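Local coordinates for cyclic di-GMP-binding protein XC_3703 (Xanthomonas campestris pv. campestris, PDB 5B7W) that binds the bacterial second messenger cyclic di-GMP and regulates virulence and biofilm formation, promoting DNA binding by a LysR-type transcriptional regulator when the messenger is absent, at residues K116-A121 against T131-D136; S3-S8 against G125-V130. One frame throughout, in Å; residues are numbered along the deposited sequence.

Overall arrangement
Contacts 1 and 2 sit side by side in the four-stranded antiparallel sheet of domain I, and both use strand 127-132. Contact 1 pairs the end of this strand and the loop leading into helix 135-146 with the edge strand 119-124; contact 2 pairs the strand with 3-7, which comes from the far N-terminus. The first is a surface contact, ending in two lysine tips beyond its few backbone bonds. The second is buried, with a fuller ladder, an apolar face beneath a helix and a charged face crossed by an arginine. They meet where V119 CB packs on V130 CG1 at 3.6 Å and the T131 methyl lies against S3.

Contact 1: K116-A121 against T131-D136; sequences KLKVEA and TGKKRD
E120 and T131 illustrate how one side-chain hydroxyl can supplement a backbone pair. Their main chains are joined both ways: E120 N donates to T131 O at 2.6 Å, almost straight (171° at the hydrogen), and T131 N donates to E120 O at 2.7 Å. With chi1 at 71°, T131 OG1 stands between its own backbone N and carbonyl carbon, where it can give a third bond, 3.1 Å long, to E120 O. The amide and the hydroxyl approach that oxygen from opposite faces of its carbonyl plane, so it is gripped from two directions. T131 OG1 also lies 3.4 Å from E120 CB, while the rest of the glutamate extends onward from the strand. T131 O also receives a CA-H...O contact from V119 CA at 3.2 Å.

V119 projects from the other face of the sheet, where its side chain meets V130 of the neighbouring strand and A141 of helix 135-146. Next to it the chains diverge: K118 is the centre of an inverse gamma turn, and K118 O lies 3.7 Å from G132 CA. K118 then reaches across to K133, whose chain bends back at chi2 (82°). K118 CD comes to 3.9 Å from K133 CE, and the two NZ atoms are 3.8 Å apart; D137 forms a long, weak ion pair with K133.

K133, R135 and D136 probably contribute to a cyclic di-GMP site, as inferred from related proteins, and the nearby lysines would suit an anionic ligand. The site lies at the open end of the 119-124/127-132 β-hairpin in an RRM-like domain.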
# COMPACT_ATOMS: atom_id res chain seq x y z
N LYS A 116 26.28 -1.86 2.78
CA LYS A 116 27.31 -2.88 2.85
C LYS A 116 26.98 -3.91 3.91
O LYS A 116 27.66 -4.00 4.91
CB LYS A 116 28.68 -2.24 3.13
CG LYS A 116 29.70 -2.34 1.99
CD LYS A 116 30.30 -1.00 1.56
CE LYS A 116 30.75 -0.11 2.72
NZ LYS A 116 31.24 1.24 2.31
N LEU A 117 25.92 -4.64 3.67
CA LEU A 117 25.40 -5.64 4.57
C LEU A 117 25.77 -7.00 4.13
O LEU A 117 25.96 -7.23 2.96
CB LEU A 117 23.91 -5.54 4.48
CG LEU A 117 23.11 -5.91 5.71
CD1 LEU A 117 23.83 -6.90 6.60
CD2 LEU A 117 22.77 -4.62 6.41
N LYS A 118 25.85 -7.91 5.08
CA LYS A 118 26.22 -9.27 4.82
C LYS A 118 25.05 -10.12 4.29
O LYS A 118 24.79 -11.20 4.75
CB LYS A 118 26.77 -9.86 6.09
CG LYS A 118 28.04 -9.22 6.61
CD LYS A 118 28.70 -10.10 7.66
CE LYS A 118 29.62 -9.35 8.63
NZ LYS A 118 29.53 -9.92 9.99
N VAL A 119 24.34 -9.59 3.32
CA VAL A 119 23.20 -10.32 2.78
C VAL A 119 23.31 -10.36 1.26
O VAL A 119 23.97 -9.53 0.63
CB VAL A 119 21.85 -9.70 3.20
CG1 VAL A 119 21.68 -9.76 4.71
CG2 VAL A 119 21.74 -8.26 2.70
N GLU A 120 22.66 -11.37 0.68
CA GLU A 120 22.51 -11.50 -0.76
C GLU A 120 21.03 -11.46 -1.09
O GLU A 120 20.25 -12.27 -0.56
CB GLU A 120 23.16 -12.79 -1.27
CG GLU A 120 23.36 -12.82 -2.77
CD GLU A 120 24.24 -13.98 -3.22
OE1 GLU A 120 24.56 -14.05 -4.42
OE2 GLU A 120 24.61 -14.81 -2.37
N ALA A 121 20.64 -10.53 -1.95
CA ALA A 121 19.24 -10.32 -2.30
C ALA A 121 18.98 -10.82 -3.71
O ALA A 121 19.81 -10.64 -4.61
CB ALA A 121 18.87 -8.84 -2.20
N THR A 131 19.13 -13.50 1.61
CA THR A 131 19.88 -14.60 2.20
C THR A 131 21.14 -14.07 2.87
O THR A 131 21.80 -13.17 2.34
CB THR A 131 20.25 -15.66 1.15
OG1 THR A 131 21.26 -15.13 0.27
CG2 THR A 131 19.03 -16.06 0.33
N GLY A 132 21.46 -14.64 4.03
CA GLY A 132 22.67 -14.29 4.75
C GLY A 132 23.21 -15.52 5.45
O GLY A 132 22.52 -16.53 5.60
N LYS A 133 24.47 -15.42 5.90
CA LYS A 133 25.09 -16.57 6.54
C LYS A 133 24.53 -16.82 7.93
O LYS A 133 24.49 -17.97 8.38
CB LYS A 133 26.62 -16.42 6.58
CG LYS A 133 27.19 -15.06 7.01
CD LYS A 133 27.23 -14.91 8.52
CE LYS A 133 28.06 -13.70 8.95
NZ LYS A 133 27.70 -13.27 10.33
N LYS A 134 24.07 -15.77 8.62
CA LYS A 134 23.51 -15.91 9.95
C LYS A 134 22.23 -15.08 10.08
O LYS A 134 21.98 -14.16 9.29
CB LYS A 134 24.51 -15.50 11.04
CG LYS A 134 25.65 -16.49 11.24
CD LYS A 134 26.36 -16.24 12.56
CE LYS A 134 26.81 -17.54 13.20
NZ LYS A 134 25.95 -17.90 14.36
N ARG A 135 21.43 -15.42 11.09
CA ARG A 135 20.13 -14.79 11.28
C ARG A 135 20.25 -13.31 11.62
O ARG A 135 19.42 -12.51 11.19
CB ARG A 135 19.35 -15.53 12.37
CG ARG A 135 18.06 -14.86 12.80
CD ARG A 135 17.07 -14.77 11.65
NE ARG A 135 15.83 -14.11 12.06
CZ ARG A 135 15.67 -12.79 12.11
NH1 ARG A 135 16.66 -11.98 11.77
NH2 ARG A 135 14.50 -12.28 12.49
N ASP A 136 21.29 -12.94 12.37
CA ASP A 136 21.44 -11.55 12.80
C ASP A 136 21.78 -10.62 11.64
O ASP A 136 21.56 -9.41 11.73
CB ASP A 136 22.51 -11.43 13.88
CG ASP A 136 22.08 -12.05 15.19
OD1 ASP A 136 22.86 -11.99 16.16
OD2 ASP A 136 20.96 -12.61 15.25

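Contact 2: S3-S8 against G125-V130; sequences SFDVIS and GDKLRV
R129 lies across D5 on one face of the paired strands, and its length reads as a series of separate encounters. R129 CB starts 3.3 Å from D5 OD1, and R129 CG passes F4 O at 3.5 Å. The nearest partner of R129 CD is S3 OG, 3.9 Å away. The chain bends about the CG-CD bond (chi3 -65°), which turns the guanidinium back over the carboxylate: R129 NE and CZ lie against D5 OD1, which stands 3.1 Å above the centre of one guanidinium face, the two planes 48° apart. R129 NH1 makes a salt bridge to D5 OD2 at 3.1 Å, but through charge alone, as no N-H points at it; its hydrogen bond goes to N158 OD1 on strand 155-160. R129 NH2 ends in a weak bond to S3 OG, 3.3 Å long.

Strand 3-7 is an inner strand of the RRM-like domain I sheet, between 127-132 and 155-160, with F4-V130 and V6-L128 as hydrogen-bonded antiparallel pairs. On the opposite face F4 and V6 pack against helix 135-146, with L128 and V130 on that side too. The F4 ring and V130 run alongside each other, F4 CE1 to V130 CB at 3.6 Å, while V6 CG2 meets V130 CG2 at 3.9 Å. On the charged face, a water accepts from K127 NZ and donates to D5 OD2, and I7 CG2 rests along the lysine methylenes.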
# COMPACT_ATOMS: atom_id res chain seq x y z
N SER A 3 17.01 -17.55 5.14
CA SER A 3 16.46 -16.57 4.21
C SER A 3 15.06 -16.16 4.66
O SER A 3 14.41 -16.84 5.45
CB SER A 3 16.42 -17.12 2.78
OG SER A 3 15.47 -18.16 2.66
N PHE A 4 14.62 -15.02 4.13
CA PHE A 4 13.26 -14.54 4.32
C PHE A 4 12.85 -13.79 3.06
O PHE A 4 13.67 -13.53 2.18
CB PHE A 4 13.15 -13.65 5.56
CG PHE A 4 13.87 -12.33 5.43
CD1 PHE A 4 15.22 -12.24 5.73
CD2 PHE A 4 13.20 -11.20 5.02
CE1 PHE A 4 15.89 -11.03 5.61
CE2 PHE A 4 13.86 -9.99 4.90
CZ PHE A 4 15.20 -9.91 5.19
N ASP A 5 11.57 -13.43 3.00
CA ASP A 5 11.02 -12.71 1.86
C ASP A 5 10.63 -11.30 2.27
O ASP A 5 9.96 -11.11 3.30
CB ASP A 5 9.81 -13.44 1.28
CG ASP A 5 10.19 -14.50 0.27
OD1 ASP A 5 11.36 -14.50 -0.18
OD2 ASP A 5 9.33 -15.34 -0.07
N VAL A 6 11.04 -10.32 1.48
CA VAL A 6 10.54 -8.96 1.60
C VAL A 6 9.32 -8.85 0.68
O VAL A 6 9.44 -9.03 -0.53
CB VAL A 6 11.61 -7.93 1.22
CG1 VAL A 6 11.09 -6.51 1.45
CG2 VAL A 6 12.88 -8.17 2.01
N ILE A 7 8.16 -8.58 1.27
CA ILE A 7 6.92 -8.53 0.52
C ILE A 7 6.27 -7.18 0.72
O ILE A 7 6.61 -6.41 1.63
CB ILE A 7 5.94 -9.66 0.92
CG1 ILE A 7 5.49 -9.49 2.37
CG2 ILE A 7 6.58 -11.02 0.71
CD1 ILE A 7 4.51 -10.55 2.83
N SER A 8 5.31 -6.88 -0.15
CA SER A 8 4.47 -5.68 -0.05
C SER A 8 3.06 -6.12 -0.43
O SER A 8 2.68 -6.09 -1.60
CB SER A 8 4.98 -4.56 -0.94
OG SER A 8 4.27 -3.36 -0.68
N GLY A 125 9.82 -13.13 -8.61
CA GLY A 125 8.50 -12.60 -8.89
C GLY A 125 8.39 -11.18 -8.38
O GLY A 125 9.23 -10.32 -8.67
N ASP A 126 7.34 -10.92 -7.59
CA ASP A 126 7.10 -9.62 -7.00
C ASP A 126 7.61 -9.53 -5.56
O ASP A 126 7.24 -8.61 -4.83
CB ASP A 126 5.61 -9.27 -7.06
CG ASP A 126 4.75 -10.31 -6.37
OD1 ASP A 126 5.26 -11.41 -6.06
OD2 ASP A 126 3.55 -10.03 -6.14
N LYS A 127 8.45 -10.48 -5.15
CA LYS A 127 9.03 -10.50 -3.82
C LYS A 127 10.55 -10.46 -3.92
O LYS A 127 11.13 -10.76 -4.97
CB LYS A 127 8.60 -11.75 -3.03
CG LYS A 127 7.10 -11.92 -2.90
CD LYS A 127 6.76 -13.22 -2.19
CE LYS A 127 5.27 -13.35 -1.94
NZ LYS A 127 4.95 -14.52 -1.08
N LEU A 128 11.19 -10.10 -2.81
CA LEU A 128 12.65 -10.06 -2.71
C LEU A 128 13.08 -11.01 -1.61
O LEU A 128 12.78 -10.78 -0.43
CB LEU A 128 13.14 -8.64 -2.43
CG LEU A 128 14.66 -8.47 -2.40
CD1 LEU A 128 15.26 -8.64 -3.79
CD2 LEU A 128 15.05 -7.12 -1.80
N ARG A 129 13.77 -12.08 -1.98
CA ARG A 129 14.32 -13.01 -1.00
C ARG A 129 15.72 -12.58 -0.61
O ARG A 129 16.57 -12.35 -1.48
CB ARG A 129 14.34 -14.45 -1.53
CG ARG A 129 14.79 -15.45 -0.47
CD ARG A 129 14.64 -16.88 -0.93
NE ARG A 129 13.25 -17.25 -1.16
CZ ARG A 129 12.35 -17.46 -0.20
NH1 ARG A 129 11.11 -17.79 -0.51
NH2 ARG A 129 12.70 -17.34 1.08
N VAL A 130 15.96 -12.47 0.69
CA VAL A 130 17.23 -12.03 1.24
C VAL A 130 17.88 -13.21 1.95
O VAL A 130 17.24 -13.86 2.79
CB VAL A 130 17.05 -10.84 2.20
CG1 VAL A 130 18.38 -10.44 2.81
CG2 VAL A 130 16.41 -9.67 1.47
O HOH W 1 6.69 -15.04 0.90
O HOH W 2 5.39 -8.40 -2.56